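Local coordinates for protein cellulase CEL9M (Clostridium cellulolyticum, PDB 1IA7) that probably hydrolyses internal beta-1,4-glucosidic linkages in cellulose and related beta-glucans, as a zinc- and calcium-binding endoglucanase of glycosyl hydrolase family 9, at residues 57-62 / 124-129; 361-366 / 408-413. All coordinates share one frame; numbering follows the deposited sequence.

Interaction 1 of 2, residues 57-62 / 124-129; sequences AGDHVK and ADHTYW. With BGC (beta-D-glucopyranose), chain B.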
loop_
_atom_site.group_PDB
_atom_site.type_symbol
_atom_site.label_atom_id
_atom_site.label_comp_id
_atom_site.label_asym_id
_atom_site.label_seq_id
_atom_site.Cartn_x
_atom_site.Cartn_y
_atom_site.Cartn_z
ATOM N N ALA A 57 -4.624 -6.758 -7.017
ATOM C CA ALA A 57 -5.729 -7.022 -6.102
ATOM C C ALA A 57 -6.257 -8.448 -6.213
ATOM O O ALA A 57 -5.614 -9.401 -5.759
ATOM C CB ALA A 57 -6.851 -6.024 -6.373
ATOM N N GLY A 58 -7.443 -8.580 -6.796
ATOM C CA GLY A 58 -8.047 -9.885 -6.994
ATOM C C GLY A 58 -7.699 -10.326 -8.403
ATOM O O GLY A 58 -7.936 -11.470 -8.794
ATOM N N ASP A 59 -7.138 -9.389 -9.164
ATOM C CA ASP A 59 -6.718 -9.634 -10.537
ATOM C C ASP A 59 -5.215 -9.900 -10.564
ATOM O O ASP A 59 -4.576 -10.017 -9.514
ATOM C CB ASP A 59 -7.061 -8.435 -11.422
ATOM C CG ASP A 59 -6.429 -7.144 -10.929
ATOM O OD1 ASP A 59 -5.782 -7.167 -9.863
ATOM O OD2 ASP A 59 -6.586 -6.108 -11.610
ATOM N N HIS A 60 -4.639 -9.975 -11.757
ATOM C CA HIS A 60 -3.223 -10.285 -11.861
ATOM C C HIS A 60 -2.310 -9.246 -12.496
ATOM O O HIS A 60 -1.113 -9.483 -12.639
ATOM C CB HIS A 60 -3.079 -11.629 -12.569
ATOM C CG HIS A 60 -3.756 -12.750 -11.845
ATOM N ND1 HIS A 60 -4.315 -13.829 -12.493
ATOM C CD2 HIS A 60 -3.981 -12.945 -10.524
ATOM C CE1 HIS A 60 -4.860 -14.640 -11.603
ATOM N NE2 HIS A 60 -4.670 -14.127 -10.401
ATOM N N VAL A 61 -2.861 -8.096 -12.862
ATOM C CA VAL A 61 -2.050 -7.040 -13.461
ATOM C C VAL A 61 -1.164 -6.415 -12.390
ATOM O O VAL A 61 -1.517 -6.400 -11.213
ATOM C CB VAL A 61 -2.935 -5.922 -14.066
ATOM C CG1 VAL A 61 -2.061 -4.774 -14.574
ATOM C CG2 VAL A 61 -3.782 -6.489 -15.203
ATOM N N LYS A 62 -0.003 -5.917 -12.797
ATOM C CA LYS A 62 0.896 -5.257 -11.863
ATOM C C LYS A 62 0.859 -3.771 -12.214
ATOM O O LYS A 62 1.506 -3.337 -13.167
ATOM C CB LYS A 62 2.312 -5.838 -11.986
ATOM C CG LYS A 62 2.355 -7.323 -11.616
ATOM C CD LYS A 62 3.762 -7.904 -11.569
ATOM C CE LYS A 62 4.375 -8.030 -12.953
ATOM N NZ LYS A 62 5.581 -8.904 -12.936
ATOM N N ALA A 124 -8.440 -6.893 -20.569
ATOM C CA ALA A 124 -8.323 -8.290 -20.979
ATOM C C ALA A 124 -8.083 -9.227 -19.787
ATOM O O ALA A 124 -8.649 -10.321 -19.728
ATOM C CB ALA A 124 -7.200 -8.447 -21.995
ATOM N N ASP A 125 -7.249 -8.800 -18.840
ATOM C CA ASP A 125 -6.942 -9.615 -17.657
ATOM C C ASP A 125 -8.207 -9.951 -16.866
ATOM O O ASP A 125 -8.361 -11.056 -16.348
ATOM C CB ASP A 125 -5.962 -8.872 -16.737
ATOM C CG ASP A 125 -5.599 -9.674 -15.492
ATOM O OD1 ASP A 125 -4.955 -10.737 -15.627
ATOM O OD2 ASP A 125 -5.957 -9.246 -14.376
ATOM N N HIS A 126 -9.111 -8.988 -16.782
ATOM C CA HIS A 126 -10.347 -9.170 -16.036
ATOM C C HIS A 126 -11.372 -10.089 -16.702
ATOM O O HIS A 126 -12.331 -10.517 -16.062
ATOM C CB HIS A 126 -10.959 -7.801 -15.731
ATOM C CG HIS A 126 -10.112 -6.961 -14.825
ATOM N ND1 HIS A 126 -10.437 -5.665 -14.485
ATOM C CD2 HIS A 126 -8.954 -7.239 -14.180
ATOM C CE1 HIS A 126 -9.517 -5.183 -13.669
ATOM N NE2 HIS A 126 -8.606 -6.117 -13.467
ATOM N N THR A 127 -11.170 -10.398 -17.980
ATOM C CA THR A 127 -12.086 -11.291 -18.682
ATOM C C THR A 127 -11.690 -12.732 -18.365
ATOM O O THR A 127 -12.358 -13.676 -18.780
ATOM C CB THR A 127 -12.016 -11.105 -20.209
ATOM O OG1 THR A 127 -10.731 -11.522 -20.683
ATOM C CG2 THR A 127 -12.252 -9.650 -20.581
ATOM N N TYR A 128 -10.591 -12.884 -17.628
ATOM C CA TYR A 128 -10.080 -14.197 -17.240
ATOM C C TYR A 128 -10.350 -14.491 -15.768
ATOM O O TYR A 128 -10.233 -13.609 -14.921
ATOM C CB TYR A 128 -8.568 -14.260 -17.480
ATOM C CG TYR A 128 -7.889 -15.493 -16.910
ATOM C CD1 TYR A 128 -7.944 -16.715 -17.577
ATOM C CD2 TYR A 128 -7.182 -15.433 -15.705
ATOM C CE1 TYR A 128 -7.310 -17.852 -17.063
ATOM C CE2 TYR A 128 -6.545 -16.564 -15.181
ATOM C CZ TYR A 128 -6.615 -17.770 -15.869
ATOM O OH TYR A 128 -5.990 -18.891 -15.367
ATOM N N TRP A 129 -10.716 -15.733 -15.467
ATOM C CA TRP A 129 -10.948 -16.129 -14.085
ATOM C C TRP A 129 -10.418 -17.538 -13.862
ATOM O O TRP A 129 -11.007 -18.517 -14.317
ATOM C CB TRP A 129 -12.429 -16.069 -13.714
ATOM C CG TRP A 129 -12.636 -16.194 -12.236
ATOM C CD1 TRP A 129 -12.606 -17.343 -11.495
ATOM C CD2 TRP A 129 -12.796 -15.119 -11.299
ATOM N NE1 TRP A 129 -12.729 -17.051 -10.158
ATOM C CE2 TRP A 129 -12.847 -15.692 -10.009
ATOM C CE3 TRP A 129 -12.897 -13.726 -11.427
ATOM C CZ2 TRP A 129 -12.994 -14.922 -8.850
ATOM C CZ3 TRP A 129 -13.044 -12.956 -10.274
ATOM C CH2 TRP A 129 -13.092 -13.560 -9.002
HETATM C C2 BGC B . -12.030 -7.558 -11.673
HETATM C C3 BGC B . -11.626 -6.749 -10.436
HETATM C C4 BGC B . -11.974 -5.268 -10.622
HETATM C C5 BGC B . -13.445 -5.121 -11.028
HETATM C C6 BGC B . -13.826 -3.678 -11.318
HETATM C C1 BGC B . -13.495 -7.292 -12.035
HETATM O O2 BGC B . -11.850 -8.940 -11.408
HETATM O O3 BGC B . -10.231 -6.893 -10.208
HETATM O O4 BGC B . -11.748 -4.569 -9.406
HETATM O O5 BGC B . -13.710 -5.886 -12.224
HETATM O O6 BGC B . -13.061 -3.149 -12.390
#
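Asp59 and His126 meet in a His-carboxylate hydrogen bond beside the bound glucose in the cleft of this family 9 cellulase. His126 NE2 gives its hydrogen to Asp59 OD2 at 2.7 Å, nearly straight at 166°. The acceptor lies in the imidazole plane, while the nitrogen comes to the anti side of the carboxylate, and the two planes are turned 40° apart. This bond pins the ring rotation, leaving one face for beta-D-glucopyranose, whose C2 sits 3.7 Å above the ring centre. Asp125, just beside this, contributes the largest share of the buried surface. Its chi1 of -180° turns the carboxylate away from its own backbone nitrogen and toward the loop 57-62, where OD2 accepts from His60 N at 3.0 Å on its syn side. Val61 CG2 packs 3.6 Å from Asp125 CB. Gln135 bonds both Asp125 OD1 and His60 ND1, and so steadies this corner near the zinc-binding His39 and His55. The contact is looser toward Tyr128, a partly exposed residue at the end of the type I turn that begins at Asp125. There the rings meet edge to edge, His60 CE1 lying 4.4 Å from Tyr128 CE2.

Interaction 2 of 2, residues 361-366 / 408-413; sequences HPHHRA and YTEVAL. With BGC (beta-D-glucopyranose), chain B.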
loop_
_atom_site.group_PDB
_atom_site.type_symbol
_atom_site.label_atom_id
_atom_site.label_comp_id
_atom_site.label_asym_id
_atom_site.label_seq_id
_atom_site.Cartn_x
_atom_site.Cartn_y
_atom_site.Cartn_z
ATOM N N HIS A 361 -16.433 -15.176 0.530
ATOM C CA HIS A 361 -16.494 -14.957 -0.918
ATOM C C HIS A 361 -15.565 -13.819 -1.349
ATOM O O HIS A 361 -16.009 -12.835 -1.942
ATOM C CB HIS A 361 -17.927 -14.609 -1.345
ATOM C CG HIS A 361 -18.904 -15.732 -1.183
ATOM N ND1 HIS A 361 -18.969 -16.794 -2.059
ATOM C CD2 HIS A 361 -19.851 -15.960 -0.244
ATOM C CE1 HIS A 361 -19.916 -17.628 -1.667
ATOM N NE2 HIS A 361 -20.467 -17.145 -0.568
ATOM N N PRO A 362 -14.261 -13.934 -1.059
ATOM C CA PRO A 362 -13.352 -12.855 -1.460
ATOM C C PRO A 362 -13.213 -12.742 -2.979
ATOM O O PRO A 362 -13.217 -13.748 -3.687
ATOM C CB PRO A 362 -12.041 -13.244 -0.784
ATOM C CG PRO A 362 -12.098 -14.751 -0.797
ATOM C CD PRO A 362 -13.528 -15.019 -0.379
ATOM N N HIS A 363 -13.115 -11.513 -3.479
ATOM C CA HIS A 363 -12.945 -11.309 -4.914
ATOM C C HIS A 363 -11.450 -11.444 -5.181
ATOM O O HIS A 363 -10.743 -10.458 -5.369
ATOM C CB HIS A 363 -13.435 -9.919 -5.334
ATOM C CG HIS A 363 -13.455 -9.713 -6.818
ATOM N ND1 HIS A 363 -14.391 -10.305 -7.638
ATOM C CD2 HIS A 363 -12.629 -9.017 -7.633
ATOM C CE1 HIS A 363 -14.139 -9.986 -8.895
ATOM N NE2 HIS A 363 -13.074 -9.206 -8.920
ATOM N N HIS A 364 -10.976 -12.684 -5.182
ATOM C CA HIS A 364 -9.561 -12.970 -5.393
ATOM C C HIS A 364 -9.473 -14.264 -6.194
ATOM O O HIS A 364 -9.871 -15.326 -5.723
ATOM C CB HIS A 364 -8.879 -13.109 -4.025
ATOM C CG HIS A 364 -7.382 -13.147 -4.080
ATOM N ND1 HIS A 364 -6.675 -14.302 -4.325
ATOM C CD2 HIS A 364 -6.457 -12.178 -3.874
ATOM C CE1 HIS A 364 -5.379 -14.047 -4.263
ATOM N NE2 HIS A 364 -5.219 -12.766 -3.991
ATOM N N ARG A 365 -8.959 -14.165 -7.415
ATOM C CA ARG A 365 -8.857 -15.324 -8.292
ATOM C C ARG A 365 -8.115 -16.535 -7.722
ATOM O O ARG A 365 -8.661 -17.637 -7.721
ATOM C CB ARG A 365 -8.253 -14.901 -9.640
ATOM C CG ARG A 365 -9.217 -14.051 -10.483
ATOM C CD ARG A 365 -8.546 -13.414 -11.692
ATOM N NE ARG A 365 -9.497 -12.690 -12.543
ATOM C CZ ARG A 365 -10.119 -11.561 -12.206
ATOM N NH1 ARG A 365 -9.898 -10.997 -11.024
ATOM N NH2 ARG A 365 -10.972 -10.993 -13.055
ATOM N N ALA A 366 -6.894 -16.352 -7.224
ATOM C CA ALA A 366 -6.144 -17.495 -6.683
ATOM C C ALA A 366 -6.843 -18.158 -5.496
ATOM O O ALA A 366 -6.970 -19.380 -5.450
ATOM C CB ALA A 366 -4.728 -17.067 -6.280
ATOM N N TYR A 408 -17.536 -4.632 -1.685
ATOM C CA TYR A 408 -17.476 -5.252 -0.367
ATOM C C TYR A 408 -16.391 -6.319 -0.211
ATOM O O TYR A 408 -15.708 -6.381 0.812
ATOM C CB TYR A 408 -18.812 -5.925 -0.026
ATOM C CG TYR A 408 -20.026 -5.028 0.030
ATOM C CD1 TYR A 408 -20.611 -4.529 -1.135
ATOM C CD2 TYR A 408 -20.617 -4.714 1.253
ATOM C CE1 TYR A 408 -21.762 -3.739 -1.079
ATOM C CE2 TYR A 408 -21.761 -3.929 1.323
ATOM C CZ TYR A 408 -22.332 -3.446 0.157
ATOM O OH TYR A 408 -23.474 -2.675 0.233
ATOM N N THR A 409 -16.236 -7.153 -1.232
ATOM C CA THR A 409 -15.310 -8.278 -1.164
ATOM C C THR A 409 -13.933 -8.256 -1.814
ATOM O O THR A 409 -13.192 -9.229 -1.685
ATOM C CB THR A 409 -15.998 -9.535 -1.688
ATOM O OG1 THR A 409 -16.362 -9.328 -3.057
ATOM C CG2 THR A 409 -17.250 -9.837 -0.869
ATOM N N GLU A 410 -13.550 -7.206 -2.521
ATOM C CA GLU A 410 -12.223 -7.302 -3.103
ATOM C C GLU A 410 -11.142 -6.954 -2.085
ATOM O O GLU A 410 -11.416 -6.325 -1.062
ATOM C CB GLU A 410 -12.090 -6.444 -4.364
ATOM C CG GLU A 410 -10.767 -6.706 -5.104
ATOM C CD GLU A 410 -10.811 -6.331 -6.580
ATOM O OE1 GLU A 410 -11.495 -5.344 -6.920
ATOM O OE2 GLU A 410 -10.148 -7.017 -7.396
ATOM N N VAL A 411 -9.926 -7.415 -2.360
ATOM C CA VAL A 411 -8.772 -7.182 -1.505
ATOM C C VAL A 411 -7.696 -6.585 -2.406
ATOM O O VAL A 411 -7.804 -6.659 -3.631
ATOM C CB VAL A 411 -8.269 -8.509 -0.911
ATOM C CG1 VAL A 411 -9.367 -9.150 -0.069
ATOM C CG2 VAL A 411 -7.857 -9.461 -2.037
ATOM N N ALA A 412 -6.663 -5.989 -1.820
ATOM C CA ALA A 412 -5.612 -5.400 -2.634
ATOM C C ALA A 412 -4.369 -5.073 -1.830
ATOM O O ALA A 412 -4.414 -4.955 -0.610
ATOM C CB ALA A 412 -6.134 -4.142 -3.319
ATOM N N LEU A 413 -3.253 -4.932 -2.530
ATOM C CA LEU A 413 -1.991 -4.598 -1.886
ATOM C C LEU A 413 -2.111 -3.291 -1.108
ATOM O O LEU A 413 -1.692 -3.211 0.050
ATOM C CB LEU A 413 -0.890 -4.454 -2.938
ATOM C CG LEU A 413 -0.621 -5.654 -3.844
ATOM C CD1 LEU A 413 0.378 -5.264 -4.931
ATOM C CD2 LEU A 413 -0.093 -6.814 -3.004
HETATM C C2 BGC B . -12.030 -7.558 -11.673
HETATM C C3 BGC B . -11.626 -6.749 -10.436
HETATM C C4 BGC B . -11.974 -5.268 -10.622
HETATM C C5 BGC B . -13.445 -5.121 -11.028
HETATM C C6 BGC B . -13.826 -3.678 -11.318
HETATM C C1 BGC B . -13.495 -7.292 -12.035
HETATM O O2 BGC B . -11.850 -8.940 -11.408
HETATM O O3 BGC B . -10.231 -6.893 -10.208
HETATM O O4 BGC B . -11.748 -4.569 -9.406
HETATM O O5 BGC B . -13.710 -5.886 -12.224
HETATM O O6 BGC B . -13.061 -3.149 -12.390
#
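Glu410, predicted to be an active-site residue of this glycosidase, sits across from His363 in the sugar-binding cleft, on a chain that has just left helix 406-409. His363 N is held to Thr409 O by a nearly straight bond of 2.9 Å, the donor standing well above the carbonyl plane. Next to this bond, Thr409 CB packs against His361 O, and Thr409 OG1 turns to Asp402 O and Gln405 O. His363, the centre of an inverse gamma turn, swings its ring toward the sugar with CG anti to the backbone N (chi1 -172°). The ring edge then faces two ways: CD2 lies 3.2 Å from Glu410 OE2, with ring and carboxylate 88° apart, and NE2 shares a 2.8 Å hydrogen bond with O2 of beta-D-glucopyranose. Arg365, extended from CG to NE, sends NH1 and NH2 to the same O2, at 2.9 and 2.8 Å. Glu410 takes the neighbouring hydroxyls, OE1 accepting from sugar O4 at 2.6 Å and OE2 from O3 at 2.8 Å; OE2 also accepts from Gly58 N. Three protein nitrogens round O2 and a carboxylate bridging O3 and O4 are consistent with recognition of three adjacent hydroxyls on one glucose.

Overall arrangement
From the N terminus, the chain passes helix 6-15 and the zinc-binding residues, then enters 57-62. Interaction 1 closes a loop of mostly helical chain when 124-129 returns with helix 122-125. After a long helical run past the calcium-binding residues, 361-366 starts a second, largely irregular loop, which interaction 2 closes at 408-413, just before the final helix 413-430. The two loops follow in series and neither nest nor cross, yet the centres of the two contacts lie about 11 Å apart. Arg365 joins them, bonding Tyr128 O through NE and Gly58 O through NH1. Together they bring the loop before strand 62-63, the turn at 125-128, helix 365-368 and the end of helix 406-409 around one glucose.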